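Local coordinates for protein argonaute (Marinitoga piezophila, PDB 5I4A) that cuts single-stranded DNA targets under the direction of short guide RNAs that carry a 5'-hydroxyl, and may defend the cell against mobile genetic elements, at residues 119-124 against 219-224; 131-136 against 238-243. All blocks are in the same frame, centred on the assembly; numbering follows the deposited sequence.

Contact 1 (119-124 against 219-224); sequences FSLDSN and YGFSKE
A glutamate carboxylate gripped by two successive backbone N-H groups defines this contact, where the turn after strand 111-120 in linker L1 meets the start of helix 222-231 in linker L2. Glu224 extends fully from the first turn of that helix, with CG anti to its own backbone N (chi1 -161°), and presents both oxygens to the turn. Asp122 N donates to the syn lone pair of Glu224 OE2 at 2.9 Å; the angle at the hydrogen is 147°. The bond from Ser123 N to Glu224 OE1 is shorter, 2.7 Å, and straighter, 161°; it too arrives on the syn side, though tilted from the carboxylate plane. Two bonds to different oxygens fix the rotation of the carboxylate. They probably also offset an unfavourable neighbour: Asp122 OD2 lies 3.2 Å from Glu224 OE2, the two carboxylate planes nearly parallel, which would tend to raise the proton affinity of one or both.

Beside the carboxylate, the two methyls of Leu121 divide the work. CD2 lies against Glu224 CD at 3.4 Å, the side chains running past each other in opposite directions, while CD1 reaches Phe221 CD2, also at 3.4 Å. Further along the turn, Ser123 OG packs on Phe221 CB, and a water accepts from Glu224 N and is weakly bonded to that hydroxyl.

Phe221 holds the N-cap position of helix 222-231, and its side chain also touches Ala216 of helix 213-218. Leu121 pairs by backbone with Val127 of strand 127-140 and packs on Ile228, one turn beyond Glu224 in helix 222-231.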
# COMPACT_ATOMS: atom_id res chain seq x y z
N PHE A 119 -29.29 -2.74 -1.12
CA PHE A 119 -30.10 -2.91 -2.31
C PHE A 119 -29.46 -3.94 -3.22
O PHE A 119 -28.24 -3.98 -3.38
CB PHE A 119 -30.31 -1.58 -3.06
CG PHE A 119 -29.04 -0.91 -3.50
CD1 PHE A 119 -28.48 -1.20 -4.74
CD2 PHE A 119 -28.42 0.04 -2.70
CE1 PHE A 119 -27.31 -0.58 -5.15
CE2 PHE A 119 -27.26 0.67 -3.11
CZ PHE A 119 -26.71 0.36 -4.34
N SER A 120 -30.30 -4.80 -3.81
CA SER A 120 -29.82 -5.77 -4.78
C SER A 120 -29.43 -5.06 -6.07
O SER A 120 -30.08 -4.10 -6.49
CB SER A 120 -30.89 -6.82 -5.05
OG SER A 120 -30.43 -7.82 -5.95
N LEU A 121 -28.36 -5.54 -6.69
CA LEU A 121 -27.89 -4.94 -7.93
C LEU A 121 -28.84 -5.25 -9.07
O LEU A 121 -29.24 -6.41 -9.26
CB LEU A 121 -26.48 -5.45 -8.26
CG LEU A 121 -25.33 -4.90 -7.41
CD1 LEU A 121 -24.03 -5.58 -7.78
CD2 LEU A 121 -25.20 -3.41 -7.59
N ASP A 122 -29.21 -4.22 -9.84
CA ASP A 122 -29.99 -4.45 -11.05
C ASP A 122 -29.28 -5.41 -11.99
O ASP A 122 -29.91 -6.26 -12.62
CB ASP A 122 -30.25 -3.12 -11.76
CG ASP A 122 -30.87 -2.07 -10.85
OD1 ASP A 122 -31.78 -2.42 -10.06
OD2 ASP A 122 -30.46 -0.90 -10.93
N SER A 123 -27.95 -5.31 -12.07
CA SER A 123 -27.20 -6.10 -13.03
C SER A 123 -27.15 -7.57 -12.63
O SER A 123 -27.20 -8.45 -13.50
CB SER A 123 -25.78 -5.54 -13.17
OG SER A 123 -24.95 -6.42 -13.92
N ASN A 124 -27.05 -7.86 -11.34
CA ASN A 124 -26.97 -9.24 -10.86
C ASN A 124 -27.87 -9.38 -9.64
O ASN A 124 -27.60 -8.79 -8.59
CB ASN A 124 -25.53 -9.63 -10.54
CG ASN A 124 -25.34 -11.13 -10.52
OD1 ASN A 124 -26.05 -11.85 -9.83
ND2 ASN A 124 -24.37 -11.61 -11.29
N TYR A 219 -17.52 -11.22 -13.22
CA TYR A 219 -18.89 -11.72 -13.32
C TYR A 219 -19.84 -10.73 -13.98
O TYR A 219 -21.06 -10.94 -13.95
CB TYR A 219 -19.40 -12.11 -11.93
CG TYR A 219 -18.47 -13.07 -11.22
CD1 TYR A 219 -18.35 -14.39 -11.64
CD2 TYR A 219 -17.69 -12.65 -10.16
CE1 TYR A 219 -17.49 -15.27 -11.01
CE2 TYR A 219 -16.82 -13.52 -9.52
CZ TYR A 219 -16.73 -14.83 -9.95
OH TYR A 219 -15.87 -15.69 -9.32
N GLY A 220 -19.32 -9.65 -14.56
CA GLY A 220 -20.10 -8.84 -15.47
C GLY A 220 -21.07 -7.86 -14.84
O GLY A 220 -22.09 -7.55 -15.45
N PHE A 221 -20.77 -7.36 -13.64
CA PHE A 221 -21.60 -6.31 -13.05
C PHE A 221 -20.76 -5.13 -12.56
O PHE A 221 -21.23 -4.36 -11.72
CB PHE A 221 -22.48 -6.86 -11.92
CG PHE A 221 -21.72 -7.47 -10.78
CD1 PHE A 221 -21.36 -8.81 -10.79
CD2 PHE A 221 -21.40 -6.71 -9.66
CE1 PHE A 221 -20.67 -9.37 -9.73
CE2 PHE A 221 -20.71 -7.27 -8.60
CZ PHE A 221 -20.35 -8.60 -8.63
N SER A 222 -19.55 -4.96 -13.09
CA SER A 222 -18.69 -3.85 -12.69
C SER A 222 -19.25 -2.49 -13.12
O SER A 222 -18.89 -1.48 -12.52
CB SER A 222 -17.29 -4.03 -13.26
OG SER A 222 -17.33 -4.28 -14.66
N LYS A 223 -20.10 -2.45 -14.15
CA LYS A 223 -20.68 -1.18 -14.58
C LYS A 223 -21.53 -0.58 -13.47
O LYS A 223 -21.38 0.61 -13.13
CB LYS A 223 -21.51 -1.37 -15.85
CG LYS A 223 -22.53 -0.27 -16.09
CD LYS A 223 -23.10 -0.34 -17.50
CE LYS A 223 -24.27 0.61 -17.68
NZ LYS A 223 -25.55 -0.00 -17.21
N GLU A 224 -22.42 -1.37 -12.88
CA GLU A 224 -23.22 -0.87 -11.77
C GLU A 224 -22.37 -0.60 -10.54
O GLU A 224 -22.65 0.32 -9.78
CB GLU A 224 -24.35 -1.85 -11.45
CG GLU A 224 -25.49 -1.23 -10.65
CD GLU A 224 -26.63 -2.20 -10.42
OE1 GLU A 224 -26.56 -3.34 -10.92
OE2 GLU A 224 -27.60 -1.81 -9.73
O HOH W 1 -23.55 -3.36 -14.30

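Contact 2 (131-136 against 238-243); sequences LTYKIK and KKIPKT. With nucleotides of chain B.
With CG anti to its carbonyl carbon (chi1 -73°), Tyr133 swings its ring off strand 127-140 to the short helix 240-243, and Ile240, CG1 likewise anti to the carbonyl carbon (chi1 -68°), sets that methylene against it. Ile240 CG1 approaches Tyr133 CE1 to 3.6 Å, and across the ring Tyr133 CE2 has Thr243 CG2 at 4.1 Å; both approaches are oblique to the ring. At the far end, Tyr133 OH has Lys239 CB at 3.8 Å, while its polar partner is the carbonyl of Gly236. Lys239, bent at chi3, lays its ammonium nitrogen 4.1 Å from Leu131 CD2 (NZ to CD2) and forms a salt bridge with Glu117. Thr243 N bonds to Lys239 O, which its hydroxyl also meets weakly.

Alternation along the strand sends Lys134 and Lys136 to the other side, where they bind the guide RNA. The extended Lys134 spans two phosphates: NZ donates to OP1 of C9 of chain B at 2.8 Å and to OP1 of U10 of chain B at 3.1 Å. Lys136, bent at chi2, reaches OP1 of A11 of chain B with NZ, also at 2.8 Å.

The strand is flanked by 111-120 and 143-156, with backbone hydrogen bonds between Tyr133 and Phe112 and between Lys134 and Leu149. Ile148 of strand 143-156 touches both Tyr133 and Ile240, joining helix 240-243 to the sheet.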
# COMPACT_ATOMS: atom_id res chain seq x y z
N LEU A 131 -24.31 -0.54 1.95
CA LEU A 131 -23.67 0.70 2.36
C LEU A 131 -22.77 0.42 3.56
O LEU A 131 -23.20 -0.20 4.54
CB LEU A 131 -24.71 1.76 2.69
CG LEU A 131 -24.26 3.08 3.34
CD1 LEU A 131 -23.16 3.76 2.54
CD2 LEU A 131 -25.45 4.01 3.50
N THR A 132 -21.52 0.86 3.48
CA THR A 132 -20.52 0.55 4.49
C THR A 132 -19.84 1.83 4.95
O THR A 132 -19.68 2.78 4.18
CB THR A 132 -19.48 -0.45 3.93
OG1 THR A 132 -20.16 -1.62 3.45
CG2 THR A 132 -18.48 -0.87 5.00
N TYR A 133 -19.45 1.84 6.22
CA TYR A 133 -18.70 2.95 6.81
C TYR A 133 -17.46 2.40 7.50
O TYR A 133 -17.57 1.51 8.36
CB TYR A 133 -19.55 3.74 7.81
CG TYR A 133 -20.61 4.61 7.17
CD1 TYR A 133 -20.27 5.82 6.59
CD2 TYR A 133 -21.94 4.23 7.17
CE1 TYR A 133 -21.23 6.63 6.01
CE2 TYR A 133 -22.91 5.04 6.60
CZ TYR A 133 -22.55 6.23 6.02
OH TYR A 133 -23.51 7.04 5.45
N LYS A 134 -16.30 2.90 7.11
CA LYS A 134 -15.04 2.58 7.77
C LYS A 134 -14.68 3.72 8.72
O LYS A 134 -14.70 4.89 8.33
CB LYS A 134 -13.92 2.36 6.76
CG LYS A 134 -12.55 2.21 7.41
CD LYS A 134 -11.57 1.49 6.50
CE LYS A 134 -10.20 1.42 7.15
NZ LYS A 134 -9.30 0.46 6.47
N ILE A 135 -14.35 3.36 9.96
CA ILE A 135 -14.19 4.32 11.05
C ILE A 135 -12.79 4.19 11.62
O ILE A 135 -12.32 3.08 11.88
CB ILE A 135 -15.25 4.08 12.15
CG1 ILE A 135 -16.64 3.96 11.54
CG2 ILE A 135 -15.22 5.21 13.14
CD1 ILE A 135 -17.19 5.25 10.99
N LYS A 136 -12.12 5.33 11.81
CA LYS A 136 -10.79 5.36 12.40
C LYS A 136 -10.70 6.53 13.37
O LYS A 136 -11.41 7.53 13.24
CB LYS A 136 -9.69 5.47 11.33
CG LYS A 136 -9.49 4.20 10.53
CD LYS A 136 -9.10 3.05 11.43
CE LYS A 136 -8.65 1.84 10.63
NZ LYS A 136 -7.85 0.91 11.47
N LYS A 238 -23.35 12.35 3.05
CA LYS A 238 -24.49 13.14 3.48
C LYS A 238 -25.48 12.34 4.34
O LYS A 238 -26.23 12.94 5.11
CB LYS A 238 -25.21 13.73 2.26
CG LYS A 238 -26.39 14.63 2.60
CD LYS A 238 -26.51 15.80 1.64
CE LYS A 238 -27.64 16.73 2.07
NZ LYS A 238 -27.18 18.14 2.18
N LYS A 239 -25.49 11.02 4.23
CA LYS A 239 -26.34 10.20 5.07
C LYS A 239 -25.75 9.95 6.46
O LYS A 239 -26.41 9.31 7.28
CB LYS A 239 -26.63 8.86 4.40
CG LYS A 239 -27.93 8.82 3.60
CD LYS A 239 -28.03 7.55 2.77
CE LYS A 239 -29.26 6.74 3.14
NZ LYS A 239 -29.22 5.39 2.51
N ILE A 240 -24.54 10.45 6.73
CA ILE A 240 -23.89 10.17 8.01
C ILE A 240 -24.73 10.60 9.21
O ILE A 240 -24.91 9.78 10.13
CB ILE A 240 -22.48 10.78 8.03
CG1 ILE A 240 -21.57 10.07 7.04
CG2 ILE A 240 -21.90 10.74 9.44
CD1 ILE A 240 -20.15 10.60 7.03
N PRO A 241 -25.26 11.83 9.28
CA PRO A 241 -25.97 12.23 10.51
C PRO A 241 -27.17 11.35 10.84
O PRO A 241 -27.37 11.01 12.01
CB PRO A 241 -26.40 13.67 10.20
CG PRO A 241 -25.44 14.15 9.17
CD PRO A 241 -25.17 12.95 8.32
N LYS A 242 -27.96 10.97 9.84
CA LYS A 242 -29.15 10.16 10.12
C LYS A 242 -28.80 8.68 10.28
O LYS A 242 -29.19 8.05 11.26
CB LYS A 242 -30.18 10.35 9.01
CG LYS A 242 -31.44 9.54 9.21
CD LYS A 242 -32.56 10.01 8.31
CE LYS A 242 -33.86 9.30 8.65
NZ LYS A 242 -34.12 9.35 10.11
N THR A 243 -28.05 8.12 9.32
CA THR A 243 -27.76 6.69 9.34
C THR A 243 -26.92 6.31 10.56
O THR A 243 -27.11 5.25 11.15
CB THR A 243 -27.07 6.28 8.05
OG1 THR A 243 -27.92 6.59 6.93
CG2 THR A 243 -26.77 4.78 8.04
P C B 9 -9.41 -2.65 4.34
OP1 C B 9 -10.24 -1.48 4.69
OP2 C B 9 -9.01 -2.87 2.92
O5' C B 9 -8.09 -2.60 5.23
C5' C B 9 -8.16 -2.39 6.63
C4' C B 9 -7.34 -3.39 7.40
O4' C B 9 -7.32 -4.66 6.69
C3' C B 9 -5.87 -3.05 7.58
O3' C B 9 -5.65 -2.16 8.67
C2' C B 9 -5.23 -4.41 7.79
O2' C B 9 -5.44 -4.87 9.11
C1' C B 9 -6.06 -5.28 6.84
P U B 10 -5.39 -0.59 8.41
OP1 U B 10 -6.67 -0.01 7.95
OP2 U B 10 -4.20 -0.50 7.54
O5' U B 10 -5.06 -0.03 9.86
O3' U B 10 -4.10 1.92 13.73
P A B 11 -5.40 1.95 14.67
OP1 A B 11 -6.53 1.32 13.93
OP2 A B 11 -5.55 3.33 15.21
O5' A B 11 -5.03 0.97 15.87
C5' A B 11 -4.20 1.40 16.93
C4' A B 11 -4.35 0.49 18.12
O4' A B 11 -5.67 0.67 18.69
C3' A B 11 -4.28 -1.00 17.79
O3' A B 11 -2.95 -1.52 17.74
C2' A B 11 -5.16 -1.64 18.85
O2' A B 11 -4.48 -1.79 20.08
C1' A B 11 -6.24 -0.57 19.02
N9 A B 11 -7.38 -0.81 18.12
C8 A B 11 -7.56 -0.43 16.81
N7 A B 11 -8.71 -0.80 16.30
C5 A B 11 -9.32 -1.48 17.35
C6 A B 11 -10.56 -2.13 17.48
N6 A B 11 -11.46 -2.21 16.49
N1 A B 11 -10.85 -2.69 18.66
C2 A B 11 -9.96 -2.62 19.67
N3 A B 11 -8.76 -2.04 19.67
C4 A B 11 -8.51 -1.49 18.47

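Overall arrangement
Both contacts join linker L1 to linker L2, and through neighbouring strands of one antiparallel sheet: contact 1 extends from the end of 111-120, contact 2 lies along 127-140. Their centres are 22 Å apart and they do not touch. Contact 1 is partly buried, with exposed residues at its margin, and relies on charge-assisted hydrogen bonds from a turn to a helix start. Contact 2 is buried, and its two segments meet largely through apolar carbons, the polar ends of Tyr133 and Lys239 bonding to residues outside the two segments. They differ as well in their relation to the RNA: the strand of contact 2 grips guide phosphates directly, whereas contact 1 stays about 10 Å from the nucleic acid at its nearest atom.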